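Local coordinates for glycolipid-binding domain-containing protein (Pseudomonas aeruginosa, PDB 2H1T) that is of unknown function but may bind glycolipids and take part in their metabolism, at residues E22-L26 with P107-T111; P45-D49 with A136-E140. All blocks are in the same frame, centred on the assembly; numbering follows the deposited sequence.

Interaction 1: E22-L26 with P107-T111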
loop_
_atom_site.group_PDB
_atom_site.type_symbol
_atom_site.label_atom_id
_atom_site.label_comp_id
_atom_site.label_asym_id
_atom_site.label_seq_id
_atom_site.Cartn_x
_atom_site.Cartn_y
_atom_site.Cartn_z
ATOM N N GLU A 22 -2.036 -2.144 -9.554
ATOM C CA GLU A 22 -3.389 -2.641 -9.513
ATOM C C GLU A 22 -3.397 -4.048 -10.108
ATOM O O GLU A 22 -2.859 -4.289 -11.204
ATOM C CB GLU A 22 -4.342 -1.706 -10.311
ATOM C CG GLU A 22 -5.739 -2.252 -10.442
ATOM C CD GLU A 22 -6.743 -1.335 -11.097
ATOM O OE1 GLU A 22 -6.333 -0.414 -11.784
ATOM O OE2 GLU A 22 -7.951 -1.557 -10.914
ATOM N N ALA A 23 -4.021 -4.966 -9.365
ATOM C CA ALA A 23 -4.266 -6.342 -9.820
ATOM C C ALA A 23 -5.767 -6.594 -9.914
ATOM O O ALA A 23 -6.512 -6.507 -8.914
ATOM C CB ALA A 23 -3.625 -7.330 -8.884
ATOM N N LEU A 24 -6.219 -6.891 -11.126
ATOM C CA LEU A 24 -7.639 -7.041 -11.364
ATOM C C LEU A 24 -7.994 -8.438 -11.910
ATOM O O LEU A 24 -7.254 -9.007 -12.726
ATOM C CB LEU A 24 -8.088 -5.947 -12.328
ATOM C CG LEU A 24 -9.538 -5.889 -12.806
ATOM C CD1 LEU A 24 -9.859 -4.422 -13.150
ATOM C CD2 LEU A 24 -9.749 -6.792 -14.015
ATOM N N ARG A 25 -9.139 -8.954 -11.465
ATOM C CA ARG A 25 -9.705 -10.191 -12.023
ATOM C C ARG A 25 -10.966 -9.848 -12.815
ATOM O O ARG A 25 -11.854 -9.168 -12.309
ATOM C CB ARG A 25 -10.072 -11.189 -10.930
ATOM C CG ARG A 25 -10.326 -12.588 -11.473
ATOM C CD ARG A 25 -10.634 -13.600 -10.370
ATOM N NE ARG A 25 -11.844 -13.227 -9.636
ATOM C CZ ARG A 25 -11.878 -12.678 -8.429
ATOM N NH1 ARG A 25 -10.756 -12.439 -7.747
ATOM N NH2 ARG A 25 -13.062 -12.374 -7.889
ATOM N N LEU A 26 -11.050 -10.356 -14.036
ATOM C CA LEU A 26 -12.134 -9.997 -14.916
ATOM C C LEU A 26 -12.957 -11.224 -15.227
ATOM O O LEU A 26 -12.439 -12.238 -15.700
ATOM C CB LEU A 26 -11.600 -9.389 -16.223
ATOM C CG LEU A 26 -12.678 -8.985 -17.241
ATOM C CD1 LEU A 26 -13.583 -7.884 -16.646
ATOM C CD2 LEU A 26 -12.034 -8.513 -18.527
ATOM N N PRO A 107 -6.725 6.131 -9.502
ATOM C CA PRO A 107 -5.871 5.879 -10.657
ATOM C C PRO A 107 -6.040 4.489 -11.246
ATOM O O PRO A 107 -5.408 3.532 -10.782
ATOM C CB PRO A 107 -4.476 6.035 -10.050
ATOM C CG PRO A 107 -4.613 5.593 -8.665
ATOM C CD PRO A 107 -6.021 5.809 -8.236
ATOM N N SER A 108 -6.845 4.367 -12.301
ATOM C CA SER A 108 -6.979 3.056 -12.954
ATOM C C SER A 108 -7.237 3.158 -14.435
ATOM O O SER A 108 -8.207 3.771 -14.872
ATOM C CB SER A 108 -8.065 2.196 -12.327
ATOM O OG SER A 108 -8.259 0.978 -13.051
ATOM N N PRO A 109 -6.421 2.456 -15.230
ATOM C CA PRO A 109 -6.737 2.487 -16.666
ATOM C C PRO A 109 -7.784 1.436 -17.058
ATOM O O PRO A 109 -8.228 1.362 -18.236
ATOM C CB PRO A 109 -5.379 2.196 -17.297
ATOM C CG PRO A 109 -4.758 1.285 -16.362
ATOM C CD PRO A 109 -5.178 1.710 -14.967
ATOM N N PHE A 110 -8.224 0.646 -16.084
ATOM C CA PHE A 110 -9.329 -0.304 -16.361
ATOM C C PHE A 110 -10.543 0.391 -16.935
ATOM O O PHE A 110 -11.119 -0.072 -17.940
ATOM C CB PHE A 110 -9.764 -1.098 -15.140
ATOM C CG PHE A 110 -10.951 -2.003 -15.399
ATOM C CD1 PHE A 110 -10.958 -2.898 -16.490
ATOM C CD2 PHE A 110 -12.023 -1.991 -14.575
ATOM C CE1 PHE A 110 -12.035 -3.728 -16.746
ATOM C CE2 PHE A 110 -13.110 -2.825 -14.836
ATOM C CZ PHE A 110 -13.115 -3.686 -15.915
ATOM N N THR A 111 -10.929 1.505 -16.318
ATOM C CA THR A 111 -12.231 2.078 -16.620
ATOM C C THR A 111 -12.374 2.674 -18.022
ATOM O O THR A 111 -13.478 2.857 -18.501
ATOM C CB THR A 111 -12.676 3.085 -15.532
ATOM O OG1 THR A 111 -11.693 4.127 -15.356
ATOM C CG2 THR A 111 -12.904 2.341 -14.217
HETATM O O HOH W 1 -4.147 1.229 -11.682
#

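Interaction 2: P45-D49 with A136-E140. With EDO (1,2-ethanediol), chain D.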
loop_
_atom_site.group_PDB
_atom_site.type_symbol
_atom_site.label_atom_id
_atom_site.label_comp_id
_atom_site.label_asym_id
_atom_site.label_seq_id
_atom_site.Cartn_x
_atom_site.Cartn_y
_atom_site.Cartn_z
ATOM N N PRO A 45 0.416 5.755 2.054
ATOM C CA PRO A 45 -0.246 4.782 1.176
ATOM C C PRO A 45 -1.710 4.507 1.468
ATOM O O PRO A 45 -2.156 4.643 2.581
ATOM C CB PRO A 45 0.566 3.493 1.396
ATOM C CG PRO A 45 1.173 3.637 2.774
ATOM C CD PRO A 45 1.376 5.131 2.980
ATOM N N TYR A 46 -2.458 4.126 0.448
ATOM C CA TYR A 46 -3.785 3.569 0.664
ATOM C C TYR A 46 -3.952 2.300 -0.164
ATOM O O TYR A 46 -3.137 1.975 -1.031
ATOM C CB TYR A 46 -4.887 4.615 0.360
ATOM C CG TYR A 46 -4.947 5.051 -1.080
ATOM C CD1 TYR A 46 -5.761 4.372 -1.994
ATOM C CD2 TYR A 46 -4.213 6.160 -1.545
ATOM C CE1 TYR A 46 -5.826 4.764 -3.373
ATOM C CE2 TYR A 46 -4.260 6.542 -2.946
ATOM C CZ TYR A 46 -5.085 5.839 -3.831
ATOM O OH TYR A 46 -5.161 6.157 -5.186
ATOM N N GLN A 47 -4.984 1.540 0.168
ATOM C CA GLN A 47 -5.386 0.428 -0.653
ATOM C C GLN A 47 -6.877 0.572 -0.917
ATOM O O GLN A 47 -7.669 0.713 0.034
ATOM C CB GLN A 47 -5.136 -0.918 0.003
ATOM C CG GLN A 47 -5.619 -2.094 -0.894
ATOM C CD GLN A 47 -5.042 -3.446 -0.514
ATOM O OE1 GLN A 47 -3.839 -3.566 -0.226
ATOM N NE2 GLN A 47 -5.897 -4.481 -0.505
ATOM N N LEU A 48 -7.209 0.478 -2.210
ATOM C CA LEU A 48 -8.576 0.524 -2.701
ATOM C C LEU A 48 -8.923 -0.871 -3.211
ATOM O O LEU A 48 -8.200 -1.446 -4.027
ATOM C CB LEU A 48 -8.695 1.520 -3.862
ATOM C CG LEU A 48 -10.097 1.564 -4.504
ATOM C CD1 LEU A 48 -11.113 2.049 -3.504
ATOM C CD2 LEU A 48 -10.117 2.467 -5.702
ATOM N N ASP A 49 -10.022 -1.411 -2.726
ATOM C CA ASP A 49 -10.609 -2.661 -3.235
ATOM C C ASP A 49 -11.917 -2.261 -3.874
ATOM O O ASP A 49 -12.673 -1.500 -3.302
ATOM C CB ASP A 49 -10.885 -3.656 -2.092
ATOM C CG ASP A 49 -9.620 -4.122 -1.389
ATOM O OD1 ASP A 49 -8.607 -4.352 -2.051
ATOM O OD2 ASP A 49 -9.642 -4.253 -0.142
ATOM N N ALA A 136 -9.768 8.117 -6.137
ATOM C CA ALA A 136 -9.270 7.605 -4.859
ATOM C C ALA A 136 -8.154 8.541 -4.354
ATOM O O ALA A 136 -7.430 9.131 -5.157
ATOM C CB ALA A 136 -8.719 6.177 -5.018
ATOM N N PRO A 137 -7.955 8.596 -3.023
ATOM C CA PRO A 137 -8.680 7.830 -1.981
ATOM C C PRO A 137 -10.010 8.394 -1.449
ATOM O O PRO A 137 -10.697 7.704 -0.697
ATOM C CB PRO A 137 -7.637 7.758 -0.845
ATOM C CG PRO A 137 -6.816 8.978 -1.000
ATOM C CD PRO A 137 -6.823 9.354 -2.450
ATOM N N ALA A 138 -10.382 9.618 -1.815
ATOM C CA ALA A 138 -11.533 10.253 -1.164
ATOM C C ALA A 138 -12.871 9.711 -1.635
ATOM O O ALA A 138 -13.830 9.790 -0.882
ATOM C CB ALA A 138 -11.502 11.728 -1.331
ATOM N N LEU A 139 -12.922 9.224 -2.871
ATOM C CA LEU A 139 -14.092 8.551 -3.451
ATOM C C LEU A 139 -15.338 9.430 -3.367
ATOM O O LEU A 139 -16.408 8.987 -2.923
ATOM C CB LEU A 139 -14.360 7.210 -2.757
ATOM C CG LEU A 139 -13.276 6.132 -2.750
ATOM C CD1 LEU A 139 -13.883 4.902 -2.145
ATOM C CD2 LEU A 139 -12.768 5.853 -4.125
ATOM N N GLU A 140 -15.167 10.688 -3.769
ATOM C CA GLU A 140 -16.272 11.661 -3.864
ATOM C C GLU A 140 -16.638 11.838 -5.328
ATOM O O GLU A 140 -15.953 12.554 -6.053
ATOM C CB GLU A 140 -15.830 12.980 -3.257
ATOM C CG GLU A 140 -15.810 12.922 -1.764
ATOM C CD GLU A 140 -14.894 13.967 -1.146
ATOM O OE1 GLU A 140 -14.174 14.680 -1.896
ATOM O OE2 GLU A 140 -14.880 14.041 0.094
HETATM C C1 EDO D . -14.511 -4.902 -2.236
HETATM O O1 EDO D . -15.205 -3.723 -2.647
HETATM C C2 EDO D . -14.887 -6.073 -3.138
HETATM O O2 EDO D . -13.760 -6.948 -3.379
#

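Interaction 1: E22-L26 with P107-T111
E22 reaches across from an edge strand to S108, in the loop that follows strand 102-106, and shows how one buried carboxylate joins two backbones that exchange no hydrogen bonds of their own. The segments run in nearly the same direction, 22° apart, with the CA atoms of E22 and S108 7.6 Å from each other. Starting at CB, which points at the loop, the E22 chain stays extended: CG lies anti to the backbone N (chi1 173°), and CB and CG serve as a straight spacer. CD is the first carbon to meet the serine, and beyond it the two oxygens divide the work. E22 OE1 accepts from S108 OG at 2.7 Å, on the syn side facing the other oxygen, and also accepts a hydrogen bond from a water. That water donates again to P107 O at 2.8 Å, so the carboxylate is linked to the loop twice. OE2 turns instead to S33 OG and Y50 OH of its own sheet. S108 OG in turn accepts from F110 N at 3.1 Å, which makes an ST turn at S108-F110.

Strand 16-26 is the outermost strand of a six-stranded antiparallel sheet in this chain, but residues 22-26 pair antiparallel with a strand of the second subunit, and the sheet continues through the dimer interface.

Further along, the contact becomes apolar. L24 crosses F110 at about a right angle and sets CD1 over one face of the ring, 3.7 Å from its centroid and offset toward the rim, a CH-pi contact. L26 CD1 approaches F110 CZ obliquely at 4.3 Å, while F114 packs edge-to-face with the same ring.

Interaction 2: P45-D49 with A136-E140
Y46 and P137 mark the closest approach of the two backbones, their CA atoms 7.0 Å apart, and no main-chain hydrogen bond joins them. Residues 45-49 are regular strand, held on one side by strand 30-38 and on the other by strand 60-69. The segment 136-140 has no regular structure: the peptide before P137 is cis, which folds A136 and P137 closely together, and L139 takes up left-handed backbone angles. Both features are consistent with the tight course of the loop over the sheet.

The cis pair is received by one aromatic ring. P137 crosses Y46 at about a right angle and lays CB over the centre of the ring face, 3.9 Å from the centroid and only 13° off the normal, a well-aligned CH-pi contact. A136, the other half of the cis pair, comes in obliquely, its CB 3.6 Å from Y46 CE1. The ring is put there by a first torsion of 65°, with CG held between the backbone N and the carbonyl carbon. Two residues along, L48 splits its methyls: CD2 meets A136 CB at 4.0 Å, and CD1 meets L139 CD2 at 4.2 Å.

Q47, between these two, is turned from the loop; its NE2 donates to D49 OD1, and its side chain packs against Q47 of the second subunit.

No hydrogen bond joins the two segments, so the fit depends on shape and on burial of carbon. The contact is mostly carbon against carbon, although the Y46 hydroxyl lies beside A136 CB without bonding to the loop, and R74 holds the carbonyls of A138 and L139 from elsewhere.

Overall arrangement
From the N terminus, the chain passes through 22-26 and then 45-49, two strands of the antiparallel sheet, before building the rest of that sheet and entering the mixed one. Interaction 1 closes its loop on reaching 107-111, with 80 residues between its segments; interaction 2 closes later, at 136-140, with 86 between. Since 45-49 lies inside the first loop and 136-140 beyond it, the two cross. Their second segments follow strands 102-106 and 126-135, parallel neighbours in the mixed sheet, so both contacts fasten that sheet to the antiparallel one. The two also touch: P107 CD packs against Y46 OH at 3.2 Å.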